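Two-component sensor histidine kinase (Nostoc sp., PDB 6OZB) probably senses light through a bilin-binding phytochrome GAF domain, here loaded with phycoerythrobilin, and signals to a histidine kinase. Local coordinates at residues C[103-106]-C[111-114]; C[141-146]-C[167-172]; C[150-155]-C[174-179]. The protein carries 1 engineered substitution. All blocks are in the same frame, centred on the assembly; numbering follows the deposited sequence.

All three contacts touch one phycoerythrobilin from different parts of the GAF fold, and their chemistry changes with their place in it. Contact 1 is a buried hairpin held by backbone hydrogen bonds. Contact 2, also buried, sets helix 137-145 against strand 161-170 through a few side-chain touches and a weak bond to the chromophore. Contact 3 is only partly buried and mixes valine packing with a water bridge. Strand 150-158 lies between the other two in the sheet: Val105 N and Ser151 O (2.9 Å) join it to contact 1, Ser168 N and Val152 O (2.8 Å) to contact 2. Leu143 CD1 packs on Val105 CG1, linking contacts 1 and 2 directly.

Contact 1. Residues C[103-106]-C[111-114]; sequences SIVD and MIGQ. With PEB (phycoerythrobilin), chain F.
Ser103 and Gln114 meet at one end of an antiparallel beta hairpin: Gln114 NE2 donates to Ser103 OG (2.9 Å), with the hydroxyl oxygen almost in the amide plane and the N-H nearly straight at 167°. The other end of that amide is satisfied too, since Gln114 OE1 accepts from Arg133. Ile104 and Gly113 form a hydrogen-bonded pair, Ile104 N to Gly113 O at 2.8 Å and Gly113 N to Ile104 O at 2.7 Å. In the next such pair Asp106 N donates to Met111 O, whereas the return bond from Met111 N to Asp106 O stretches to 3.3 Å. The carboxylate of Asp106 is turned to Thr109 in the connecting turn. Ser103, Val105 and Ile112 share the face beneath the phycoerythrobilin carboxylates. With CG1 anti to the backbone N (chi1 177°) and CD1 continuing that line (chi2 172°), Ile112 brings CD1 to 3.6 Å from O1B and 3.9 Å from Val105 CG2, which itself lies 3.6 Å from O2C. The strands thus pair with each other along one edge and with strands 150-158 and 131-134 on their outer edges, while their methyls give the pigment a largely apolar floor; Arg133 and His139, outside the hairpin, supply hydrogen bonds to it.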
loop_
_atom_site.group_PDB
_atom_site.type_symbol
_atom_site.label_atom_id
_atom_site.label_comp_id
_atom_site.label_asym_id
_atom_site.label_seq_id
_atom_site.Cartn_x
_atom_site.Cartn_y
_atom_site.Cartn_z
ATOM N N SER C 103 -1.549 5.513 -13.052
ATOM C CA SER C 103 -2.174 5.731 -11.748
ATOM C C SER C 103 -3.573 5.159 -11.676
ATOM O O SER C 103 -4.362 5.376 -12.581
ATOM C CB SER C 103 -2.261 7.216 -11.441
ATOM O OG SER C 103 -0.996 7.840 -11.371
ATOM N N ILE C 104 -3.856 4.446 -10.582
ATOM C CA ILE C 104 -5.165 3.887 -10.277
ATOM C C ILE C 104 -5.696 4.528 -8.996
ATOM O O ILE C 104 -5.118 4.311 -7.951
ATOM C CB ILE C 104 -5.087 2.364 -10.051
ATOM C CG1 ILE C 104 -4.529 1.632 -11.278
ATOM C CG2 ILE C 104 -6.435 1.812 -9.618
ATOM C CD1 ILE C 104 -3.921 0.263 -10.947
ATOM N N VAL C 105 -6.797 5.280 -9.071
ATOM C CA VAL C 105 -7.411 5.861 -7.879
ATOM C C VAL C 105 -8.603 5.021 -7.489
ATOM O O VAL C 105 -9.473 4.756 -8.302
ATOM C CB VAL C 105 -7.846 7.340 -8.094
ATOM C CG1 VAL C 105 -8.454 7.904 -6.841
ATOM C CG2 VAL C 105 -6.645 8.175 -8.502
ATOM N N ASP C 106 -8.628 4.620 -6.218
ATOM C CA ASP C 106 -9.703 3.844 -5.651
ATOM C C ASP C 106 -10.370 4.709 -4.589
ATOM O O ASP C 106 -9.877 4.861 -3.462
ATOM C CB ASP C 106 -9.158 2.546 -5.086
ATOM C CG ASP C 106 -10.254 1.605 -4.640
ATOM O OD1 ASP C 106 -10.733 0.814 -5.484
ATOM O OD2 ASP C 106 -10.607 1.643 -3.440
ATOM N N MET C 111 -7.144 5.494 -1.738
ATOM C CA MET C 111 -5.780 5.157 -2.126
ATOM C C MET C 111 -5.548 5.353 -3.628
ATOM O O MET C 111 -6.461 5.219 -4.439
ATOM C CB MET C 111 -5.445 3.719 -1.753
ATOM C CG MET C 111 -5.728 3.357 -0.303
ATOM S SD MET C 111 -4.624 4.161 0.895
ATOM C CE MET C 111 -3.091 3.235 0.676
ATOM N N ILE C 112 -4.302 5.650 -3.979
ATOM C CA ILE C 112 -3.898 5.736 -5.391
ATOM C C ILE C 112 -2.726 4.787 -5.564
ATOM O O ILE C 112 -1.829 4.742 -4.722
ATOM C CB ILE C 112 -3.502 7.170 -5.803
ATOM C CG1 ILE C 112 -3.018 7.181 -7.263
ATOM C CG2 ILE C 112 -2.402 7.719 -4.899
ATOM C CD1 ILE C 112 -2.781 8.622 -7.831
ATOM N N GLY C 113 -2.763 3.995 -6.627
ATOM C CA GLY C 113 -1.724 3.043 -6.915
ATOM C C GLY C 113 -0.953 3.518 -8.116
ATOM O O GLY C 113 -1.553 3.853 -9.138
ATOM N N GLN C 114 0.369 3.498 -8.021
ATOM C CA GLN C 114 1.184 4.052 -9.082
ATOM C C GLN C 114 2.256 3.086 -9.482
ATOM O O GLN C 114 2.875 2.400 -8.650
ATOM C CB GLN C 114 1.758 5.397 -8.645
ATOM C CG GLN C 114 0.639 6.456 -8.596
ATOM C CD GLN C 114 1.127 7.862 -8.355
ATOM O OE1 GLN C 114 1.958 8.120 -7.479
ATOM N NE2 GLN C 114 0.623 8.797 -9.165
HETATM C CHC PEB F . -6.899 15.558 -13.505
HETATM N NC PEB F . -5.546 15.276 -11.387
HETATM C C1C PEB F . -4.529 14.516 -10.896
HETATM C C2C PEB F . -4.129 13.607 -11.843
HETATM C C3C PEB F . -4.905 13.801 -12.964
HETATM C C4C PEB F . -5.793 14.859 -12.664
HETATM C CMC PEB F . -4.707 12.974 -14.221
HETATM C CAC PEB F . -2.980 12.572 -11.598
HETATM C CBC PEB F . -3.453 11.436 -10.706
HETATM C CGC PEB F . -4.256 10.473 -11.541
HETATM O O1C PEB F . -3.704 9.942 -12.547
HETATM O O2C PEB F . -5.454 10.188 -11.239
HETATM N ND PEB F . -8.006 13.547 -14.304
HETATM C C1D PEB F . -7.257 14.812 -14.694
HETATM C C2D PEB F . -8.250 15.560 -15.451
HETATM C C3D PEB F . -9.455 14.893 -15.508
HETATM C C4D PEB F . -9.389 13.641 -14.850
HETATM C CMD PEB F . -7.986 16.986 -16.007
HETATM C CAD PEB F . -10.734 15.494 -16.119
HETATM C CBD PEB F . -11.527 14.698 -16.900
HETATM O OD PEB F . -10.258 12.789 -14.738
HETATM N NA PEB F . -7.008 19.066 -8.402
HETATM C C1A PEB F . -8.007 20.050 -8.637
HETATM C C2A PEB F . -7.784 21.219 -7.715
HETATM C C3A PEB F . -6.545 20.910 -6.889
HETATM C C4A PEB F . -6.095 19.518 -7.373
HETATM C CMA PEB F . -7.676 22.573 -8.484
HETATM C CBA PEB F . -7.192 22.188 -4.753
HETATM O OA PEB F . -8.883 19.944 -9.480
HETATM C CHA PEB F . -5.058 18.844 -6.798
HETATM C CAA PEB F . -6.683 20.869 -5.364
HETATM N NB PEB F . -4.831 16.822 -8.584
HETATM C C1B PEB F . -4.549 17.500 -7.312
HETATM C C2B PEB F . -3.632 16.724 -6.512
HETATM C C3B PEB F . -3.330 15.540 -7.258
HETATM C C4B PEB F . -4.060 15.569 -8.575
HETATM C CHB PEB F . -3.921 14.557 -9.493
HETATM C CMB PEB F . -3.117 17.115 -5.164
HETATM C CAB PEB F . -2.415 14.418 -6.816
HETATM C CBB PEB F . -3.255 13.303 -6.231
HETATM C CGB PEB F . -2.248 12.302 -5.663
HETATM O O1B PEB F . -1.483 11.701 -6.474
HETATM O O2B PEB F . -2.172 12.118 -4.424
#

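Contact 2. Residues C[141-146]-C[167-172]; sequences EYLTAM and VSHHSE. With PEB (phycoerythrobilin), chain F.
The imidazole of His169 is approached obliquely from helix 137-145 and its end, by Met146 CE, 3.7 Å from His169 CE1, and more loosely by Leu143 CD2. At its edge, near the ring plane, lies OD of phycoerythrobilin, with C4D behind it. His169 NE2 donates to OD over 2.7 Å, but the bond is weak because it bends to 126°. Tyr142 presents the CE1 edge of its ring to the same end of the pigment, C3D lying in the ring plane 3.8 Å from CE1, while the far-end oxygen OA sits obliquely 3.0 Å from CD2. With CG swung away from the backbone N (chi1 -176°), the tyrosine reaches out beside the bilin, and its OH is hydrogen-bonded to Asp87. Met146 runs across His169 at about a right angle, its sulfur a distant 5.2 Å from the ring centroid. A leucine in place of Tyr142 would probably leave Asp87 without its hydroxyl mate and the two terminal oxygen-bearing ends of the pigment with less between them. Tyr142 and His169 belong to the phycoerythrobilin pocket of the GAF domain, where helix 137-145 meets strand 161-170 around the OD end of the pigment. His169 ND1 is bonded to Arg51 NH2, in keeping with ND1 accepting and NE2 donating; Arg51 thus probably helps to fix the imidazole's rotation and turn its N-H to the D-ring lactam carbonyl.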
loop_
_atom_site.group_PDB
_atom_site.type_symbol
_atom_site.label_atom_id
_atom_site.label_comp_id
_atom_site.label_asym_id
_atom_site.label_seq_id
_atom_site.Cartn_x
_atom_site.Cartn_y
_atom_site.Cartn_z
ATOM N N GLU C 141 -12.048 14.477 -4.031
ATOM C CA GLU C 141 -13.239 15.332 -4.113
ATOM C C GLU C 141 -13.569 15.669 -5.573
ATOM O O GLU C 141 -14.731 15.729 -5.961
ATOM C CB GLU C 141 -13.033 16.601 -3.257
ATOM C CG GLU C 141 -13.114 16.299 -1.734
ATOM C CD GLU C 141 -12.451 17.349 -0.835
ATOM O OE1 GLU C 141 -12.341 18.524 -1.248
ATOM O OE2 GLU C 141 -12.049 16.988 0.297
ATOM N N TYR C 142 -12.534 15.868 -6.379
ATOM C CA TYR C 142 -12.658 16.143 -7.804
ATOM C C TYR C 142 -13.369 14.991 -8.514
ATOM O O TYR C 142 -14.296 15.203 -9.307
ATOM C CB TYR C 142 -11.264 16.341 -8.354
ATOM C CG TYR C 142 -11.079 16.730 -9.807
ATOM C CD1 TYR C 142 -10.837 15.768 -10.775
ATOM C CD2 TYR C 142 -11.055 18.064 -10.184
ATOM C CE1 TYR C 142 -10.604 16.134 -12.105
ATOM C CE2 TYR C 142 -10.823 18.442 -11.498
ATOM C CZ TYR C 142 -10.597 17.478 -12.448
ATOM O OH TYR C 142 -10.368 17.878 -13.742
ATOM N N LEU C 143 -12.941 13.768 -8.217
ATOM C CA LEU C 143 -13.530 12.582 -8.850
ATOM C C LEU C 143 -14.961 12.360 -8.318
ATOM O O LEU C 143 -15.887 12.099 -9.087
ATOM C CB LEU C 143 -12.652 11.346 -8.609
ATOM C CG LEU C 143 -11.266 11.346 -9.256
ATOM C CD1 LEU C 143 -10.424 10.127 -8.800
ATOM C CD2 LEU C 143 -11.341 11.355 -10.739
ATOM N N THR C 144 -15.135 12.464 -7.007
ATOM C CA THR C 144 -16.446 12.266 -6.415
ATOM C C THR C 144 -17.477 13.278 -6.991
ATOM O O THR C 144 -18.633 12.938 -7.177
ATOM C CB THR C 144 -16.381 12.349 -4.879
ATOM O OG1 THR C 144 -15.524 11.317 -4.390
ATOM C CG2 THR C 144 -17.756 12.149 -4.281
ATOM N N ALA C 145 -17.054 14.504 -7.290
ATOM C CA ALA C 145 -17.953 15.504 -7.828
ATOM C C ALA C 145 -18.492 15.090 -9.201
ATOM O O ALA C 145 -19.557 15.551 -9.603
ATOM C CB ALA C 145 -17.242 16.839 -7.926
ATOM N N MET C 146 -17.732 14.248 -9.909
ATOM C CA MET C 146 -18.109 13.715 -11.237
ATOM C C MET C 146 -18.879 12.388 -11.156
ATOM O O MET C 146 -19.309 11.846 -12.173
ATOM C CB MET C 146 -16.876 13.504 -12.096
ATOM C CG MET C 146 -16.320 14.768 -12.683
ATOM S SD MET C 146 -14.953 14.526 -13.801
ATOM C CE MET C 146 -13.772 13.684 -12.785
ATOM N N VAL C 167 -7.517 8.244 -20.235
ATOM C CA VAL C 167 -8.245 8.305 -18.965
ATOM C C VAL C 167 -9.456 7.372 -18.968
ATOM O O VAL C 167 -10.292 7.443 -19.861
ATOM C CB VAL C 167 -8.739 9.709 -18.654
ATOM C CG1 VAL C 167 -9.362 9.783 -17.258
ATOM C CG2 VAL C 167 -7.618 10.699 -18.716
ATOM N N SER C 168 -9.559 6.520 -17.955
ATOM C CA SER C 168 -10.663 5.579 -17.831
ATOM C C SER C 168 -11.386 5.820 -16.509
ATOM O O SER C 168 -10.783 5.658 -15.456
ATOM C CB SER C 168 -10.122 4.154 -17.900
ATOM O OG SER C 168 -11.142 3.168 -17.732
ATOM N N HIS C 169 -12.650 6.236 -16.583
ATOM C CA HIS C 169 -13.490 6.519 -15.412
ATOM C C HIS C 169 -14.602 5.486 -15.280
ATOM O O HIS C 169 -15.179 5.056 -16.285
ATOM C CB HIS C 169 -14.183 7.866 -15.509
ATOM C CG HIS C 169 -13.289 9.053 -15.315
ATOM N ND1 HIS C 169 -13.711 10.343 -15.580
ATOM C CD2 HIS C 169 -12.021 9.155 -14.862
ATOM C CE1 HIS C 169 -12.737 11.190 -15.291
ATOM N NE2 HIS C 169 -11.705 10.495 -14.848
ATOM N N HIS C 170 -14.932 5.124 -14.040
ATOM C CA HIS C 170 -16.049 4.225 -13.776
ATOM C C HIS C 170 -16.831 4.673 -12.572
ATOM O O HIS C 170 -16.252 5.152 -11.586
ATOM C CB HIS C 170 -15.544 2.811 -13.586
ATOM C CG HIS C 170 -16.574 1.772 -13.833
ATOM N ND1 HIS C 170 -17.210 1.635 -15.047
ATOM C CD2 HIS C 170 -17.092 0.825 -13.021
ATOM C CE1 HIS C 170 -18.067 0.629 -14.976
ATOM N NE2 HIS C 170 -18.005 0.113 -13.766
ATOM N N SER C 171 -18.157 4.537 -12.664
ATOM C CA SER C 171 -19.087 5.002 -11.621
ATOM C C SER C 171 -19.199 4.044 -10.433
ATOM O O SER C 171 -19.853 4.351 -9.422
ATOM C CB SER C 171 -20.488 5.200 -12.211
ATOM O OG SER C 171 -21.090 3.954 -12.531
ATOM N N GLU C 172 -18.549 2.893 -10.550
ATOM C CA GLU C 172 -18.595 1.885 -9.516
ATOM C C GLU C 172 -17.214 1.430 -9.120
ATOM O O GLU C 172 -16.262 1.507 -9.903
ATOM C CB GLU C 172 -19.418 0.701 -10.008
ATOM C CG GLU C 172 -20.875 1.106 -10.242
ATOM C CD GLU C 172 -21.771 -0.031 -10.672
ATOM O OE1 GLU C 172 -21.285 -1.174 -10.809
ATOM O OE2 GLU C 172 -22.974 0.233 -10.886
HETATM C CHC PEB F . -6.899 15.558 -13.505
HETATM N NC PEB F . -5.546 15.276 -11.387
HETATM C C1C PEB F . -4.529 14.516 -10.896
HETATM C C2C PEB F . -4.129 13.607 -11.843
HETATM C C3C PEB F . -4.905 13.801 -12.964
HETATM C C4C PEB F . -5.793 14.859 -12.664
HETATM C CMC PEB F . -4.707 12.974 -14.221
HETATM C CAC PEB F . -2.980 12.572 -11.598
HETATM C CBC PEB F . -3.453 11.436 -10.706
HETATM C CGC PEB F . -4.256 10.473 -11.541
HETATM O O1C PEB F . -3.704 9.942 -12.547
HETATM O O2C PEB F . -5.454 10.188 -11.239
HETATM N ND PEB F . -8.006 13.547 -14.304
HETATM C C1D PEB F . -7.257 14.812 -14.694
HETATM C C2D PEB F . -8.250 15.560 -15.451
HETATM C C3D PEB F . -9.455 14.893 -15.508
HETATM C C4D PEB F . -9.389 13.641 -14.850
HETATM C CMD PEB F . -7.986 16.986 -16.007
HETATM C CAD PEB F . -10.734 15.494 -16.119
HETATM C CBD PEB F . -11.527 14.698 -16.900
HETATM O OD PEB F . -10.258 12.789 -14.738
HETATM N NA PEB F . -7.008 19.066 -8.402
HETATM C C1A PEB F . -8.007 20.050 -8.637
HETATM C C2A PEB F . -7.784 21.219 -7.715
HETATM C C3A PEB F . -6.545 20.910 -6.889
HETATM C C4A PEB F . -6.095 19.518 -7.373
HETATM C CMA PEB F . -7.676 22.573 -8.484
HETATM C CBA PEB F . -7.192 22.188 -4.753
HETATM O OA PEB F . -8.883 19.944 -9.480
HETATM C CHA PEB F . -5.058 18.844 -6.798
HETATM C CAA PEB F . -6.683 20.869 -5.364
HETATM N NB PEB F . -4.831 16.822 -8.584
HETATM C C1B PEB F . -4.549 17.500 -7.312
HETATM C C2B PEB F . -3.632 16.724 -6.512
HETATM C C3B PEB F . -3.330 15.540 -7.258
HETATM C C4B PEB F . -4.060 15.569 -8.575
HETATM C CHB PEB F . -3.921 14.557 -9.493
HETATM C CMB PEB F . -3.117 17.115 -5.164
HETATM C CAB PEB F . -2.415 14.418 -6.816
HETATM C CBB PEB F . -3.255 13.303 -6.231
HETATM C CGB PEB F . -2.248 12.302 -5.663
HETATM O O1B PEB F . -1.483 11.701 -6.474
HETATM O O2B PEB F . -2.172 12.118 -4.424
#

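Contact 3. Residues C[150-155]-C[174-179]; sequences SSVVAP and RTVSED. With PEB (phycoerythrobilin), chain F.
Val152 and Val176 form the tight half of this contact: their side chains slide past each other in opposite directions, CG2 against CG2 at 3.8 Å, where strand 150-158 faces the segment leading into helix 178-201. Val176 CG2 also lies over one face of the Arg174 guanidinium, 3.9 Å above its plane and displaced toward the rim, and Val152 crosses that arginine at about a right angle, with CG2 4.0 Å from NH2. The looser side is at Arg174, partly exposed and bridged by water. Here Ser150 OG rests 3.5 Å from Arg174 CG, and a water in the guanidinium plane joins the two residues, 2.9 Å from Ser150 OG and accepting from Arg174 NH2 at 3.1 Å. Chi1 of 57° sets Arg174 CG between the backbone N and the carbonyl carbon, yet the extended chain carries its head over Val176 and past Val152. NH2 has a further mate in the salt bridge to Glu180, whose backbone N is capped by OG of Ser177 at the start of helix 178-201. The opposite face of the strand looks to the chromophore, with Val153 CB 3.4 Å from phycoerythrobilin O1C. The joint is thus graded: the valines make its apolar part, next to the buried strand, while Arg174 NH2 serves both Glu180 and the water that also bonds Ser150 OG.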
loop_
_atom_site.group_PDB
_atom_site.type_symbol
_atom_site.label_atom_id
_atom_site.label_comp_id
_atom_site.label_asym_id
_atom_site.label_seq_id
_atom_site.Cartn_x
_atom_site.Cartn_y
_atom_site.Cartn_z
ATOM N N SER C 150 -13.757 5.062 -9.667
ATOM C CA SER C 150 -12.522 4.461 -10.144
ATOM C C SER C 150 -11.970 5.261 -11.290
ATOM O O SER C 150 -12.684 5.467 -12.283
ATOM C CB SER C 150 -12.781 3.026 -10.636
ATOM O OG SER C 150 -11.686 2.498 -11.374
ATOM N N SER C 151 -10.695 5.634 -11.198
ATOM C CA SER C 151 -10.021 6.338 -12.284
ATOM C C SER C 151 -8.715 5.625 -12.606
ATOM O O SER C 151 -7.999 5.205 -11.696
ATOM C CB SER C 151 -9.752 7.777 -11.892
ATOM O OG SER C 151 -9.007 8.446 -12.882
ATOM N N VAL C 152 -8.405 5.478 -13.893
ATOM C CA VAL C 152 -7.123 4.908 -14.317
ATOM C C VAL C 152 -6.571 5.797 -15.409
ATOM O O VAL C 152 -7.287 6.095 -16.380
ATOM C CB VAL C 152 -7.248 3.467 -14.846
ATOM C CG1 VAL C 152 -5.862 2.896 -15.196
ATOM C CG2 VAL C 152 -7.907 2.564 -13.836
ATOM N N VAL C 153 -5.325 6.239 -15.239
ATOM C CA VAL C 153 -4.689 7.169 -16.183
ATOM C C VAL C 153 -3.328 6.658 -16.628
ATOM O O VAL C 153 -2.526 6.239 -15.817
ATOM C CB VAL C 153 -4.527 8.544 -15.541
ATOM C CG1 VAL C 153 -3.754 9.496 -16.431
ATOM C CG2 VAL C 153 -5.913 9.128 -15.228
ATOM N N ALA C 154 -3.088 6.691 -17.936
ATOM C CA ALA C 154 -1.764 6.431 -18.485
ATOM C C ALA C 154 -1.375 7.566 -19.433
ATOM O O ALA C 154 -2.190 7.966 -20.279
ATOM C CB ALA C 154 -1.738 5.113 -19.224
ATOM N N PRO C 155 -0.154 8.081 -19.305
ATOM C CA PRO C 155 0.289 9.195 -20.143
ATOM C C PRO C 155 0.597 8.762 -21.553
ATOM O O PRO C 155 1.027 7.634 -21.774
ATOM C CB PRO C 155 1.552 9.690 -19.441
ATOM C CG PRO C 155 2.074 8.507 -18.747
ATOM C CD PRO C 155 0.878 7.711 -18.315
ATOM N N ARG C 174 -14.029 -0.688 -8.471
ATOM C CA ARG C 174 -13.464 -1.870 -9.097
ATOM C C ARG C 174 -12.005 -2.015 -8.757
ATOM O O ARG C 174 -11.395 -1.088 -8.238
ATOM C CB ARG C 174 -13.667 -1.846 -10.601
ATOM C CG ARG C 174 -13.123 -0.658 -11.286
ATOM C CD ARG C 174 -13.484 -0.751 -12.767
ATOM N NE ARG C 174 -12.563 -0.027 -13.608
ATOM C CZ ARG C 174 -11.593 -0.591 -14.322
ATOM N NH1 ARG C 174 -11.405 -1.907 -14.298
ATOM N NH2 ARG C 174 -10.810 0.177 -15.063
ATOM N N THR C 175 -11.498 -3.221 -8.970
ATOM C CA THR C 175 -10.072 -3.511 -8.807
ATOM C C THR C 175 -9.413 -3.440 -10.163
ATOM O O THR C 175 -10.033 -3.752 -11.171
ATOM C CB THR C 175 -9.822 -4.888 -8.203
ATOM O OG1 THR C 175 -10.392 -5.868 -9.062
ATOM C CG2 THR C 175 -10.430 -4.992 -6.814
ATOM N N VAL C 176 -8.145 -3.051 -10.191
ATOM C CA VAL C 176 -7.428 -2.952 -11.438
ATOM C C VAL C 176 -6.170 -3.776 -11.345
ATOM O O VAL C 176 -5.373 -3.618 -10.421
ATOM C CB VAL C 176 -7.097 -1.465 -11.787
ATOM C CG1 VAL C 176 -6.296 -1.376 -13.084
ATOM C CG2 VAL C 176 -8.350 -0.645 -11.866
ATOM N N SER C 177 -6.018 -4.670 -12.313
ATOM C CA SER C 177 -4.907 -5.601 -12.371
ATOM C C SER C 177 -3.742 -5.068 -13.183
ATOM O O SER C 177 -3.887 -4.149 -13.989
ATOM C CB SER C 177 -5.352 -6.910 -13.009
ATOM O OG SER C 177 -5.558 -6.716 -14.411
ATOM N N GLU C 178 -2.587 -5.688 -12.996
ATOM C CA GLU C 178 -1.417 -5.377 -13.808
ATOM C C GLU C 178 -1.700 -5.562 -15.284
ATOM O O GLU C 178 -1.254 -4.767 -16.103
ATOM C CB GLU C 178 -0.255 -6.272 -13.414
ATOM C CG GLU C 178 0.202 -6.110 -11.970
ATOM C CD GLU C 178 1.065 -4.879 -11.761
ATOM O OE1 GLU C 178 1.582 -4.708 -10.634
ATOM O OE2 GLU C 178 1.235 -4.088 -12.720
ATOM N N ASP C 179 -2.453 -6.604 -15.620
ATOM C CA ASP C 179 -2.751 -6.903 -17.016
ATOM C C ASP C 179 -3.506 -5.771 -17.686
ATOM O O ASP C 179 -3.277 -5.478 -18.863
ATOM C CB ASP C 179 -3.556 -8.196 -17.135
ATOM C CG ASP C 179 -2.694 -9.442 -17.002
ATOM O OD1 ASP C 179 -1.472 -9.323 -16.737
ATOM O OD2 ASP C 179 -3.249 -10.549 -17.184
HETATM C CHC PEB F . -6.899 15.558 -13.505
HETATM N NC PEB F . -5.546 15.276 -11.387
HETATM C C1C PEB F . -4.529 14.516 -10.896
HETATM C C2C PEB F . -4.129 13.607 -11.843
HETATM C C3C PEB F . -4.905 13.801 -12.964
HETATM C C4C PEB F . -5.793 14.859 -12.664
HETATM C CMC PEB F . -4.707 12.974 -14.221
HETATM C CAC PEB F . -2.980 12.572 -11.598
HETATM C CBC PEB F . -3.453 11.436 -10.706
HETATM C CGC PEB F . -4.256 10.473 -11.541
HETATM O O1C PEB F . -3.704 9.942 -12.547
HETATM O O2C PEB F . -5.454 10.188 -11.239
HETATM N ND PEB F . -8.006 13.547 -14.304
HETATM C C1D PEB F . -7.257 14.812 -14.694
HETATM C C2D PEB F . -8.250 15.560 -15.451
HETATM C C3D PEB F . -9.455 14.893 -15.508
HETATM C C4D PEB F . -9.389 13.641 -14.850
HETATM C CMD PEB F . -7.986 16.986 -16.007
HETATM C CAD PEB F . -10.734 15.494 -16.119
HETATM C CBD PEB F . -11.527 14.698 -16.900
HETATM O OD PEB F . -10.258 12.789 -14.738
HETATM N NA PEB F . -7.008 19.066 -8.402
HETATM C C1A PEB F . -8.007 20.050 -8.637
HETATM C C2A PEB F . -7.784 21.219 -7.715
HETATM C C3A PEB F . -6.545 20.910 -6.889
HETATM C C4A PEB F . -6.095 19.518 -7.373
HETATM C CMA PEB F . -7.676 22.573 -8.484
HETATM C CBA PEB F . -7.192 22.188 -4.753
HETATM O OA PEB F . -8.883 19.944 -9.480
HETATM C CHA PEB F . -5.058 18.844 -6.798
HETATM C CAA PEB F . -6.683 20.869 -5.364
HETATM N NB PEB F . -4.831 16.822 -8.584
HETATM C C1B PEB F . -4.549 17.500 -7.312
HETATM C C2B PEB F . -3.632 16.724 -6.512
HETATM C C3B PEB F . -3.330 15.540 -7.258
HETATM C C4B PEB F . -4.060 15.569 -8.575
HETATM C CHB PEB F . -3.921 14.557 -9.493
HETATM C CMB PEB F . -3.117 17.115 -5.164
HETATM C CAB PEB F . -2.415 14.418 -6.816
HETATM C CBB PEB F . -3.255 13.303 -6.231
HETATM C CGB PEB F . -2.248 12.302 -5.663
HETATM O O1B PEB F . -1.483 11.701 -6.474
HETATM O O2B PEB F . -2.172 12.118 -4.424
HETATM O O HOH W 1 -11.613 3.035 -14.193
#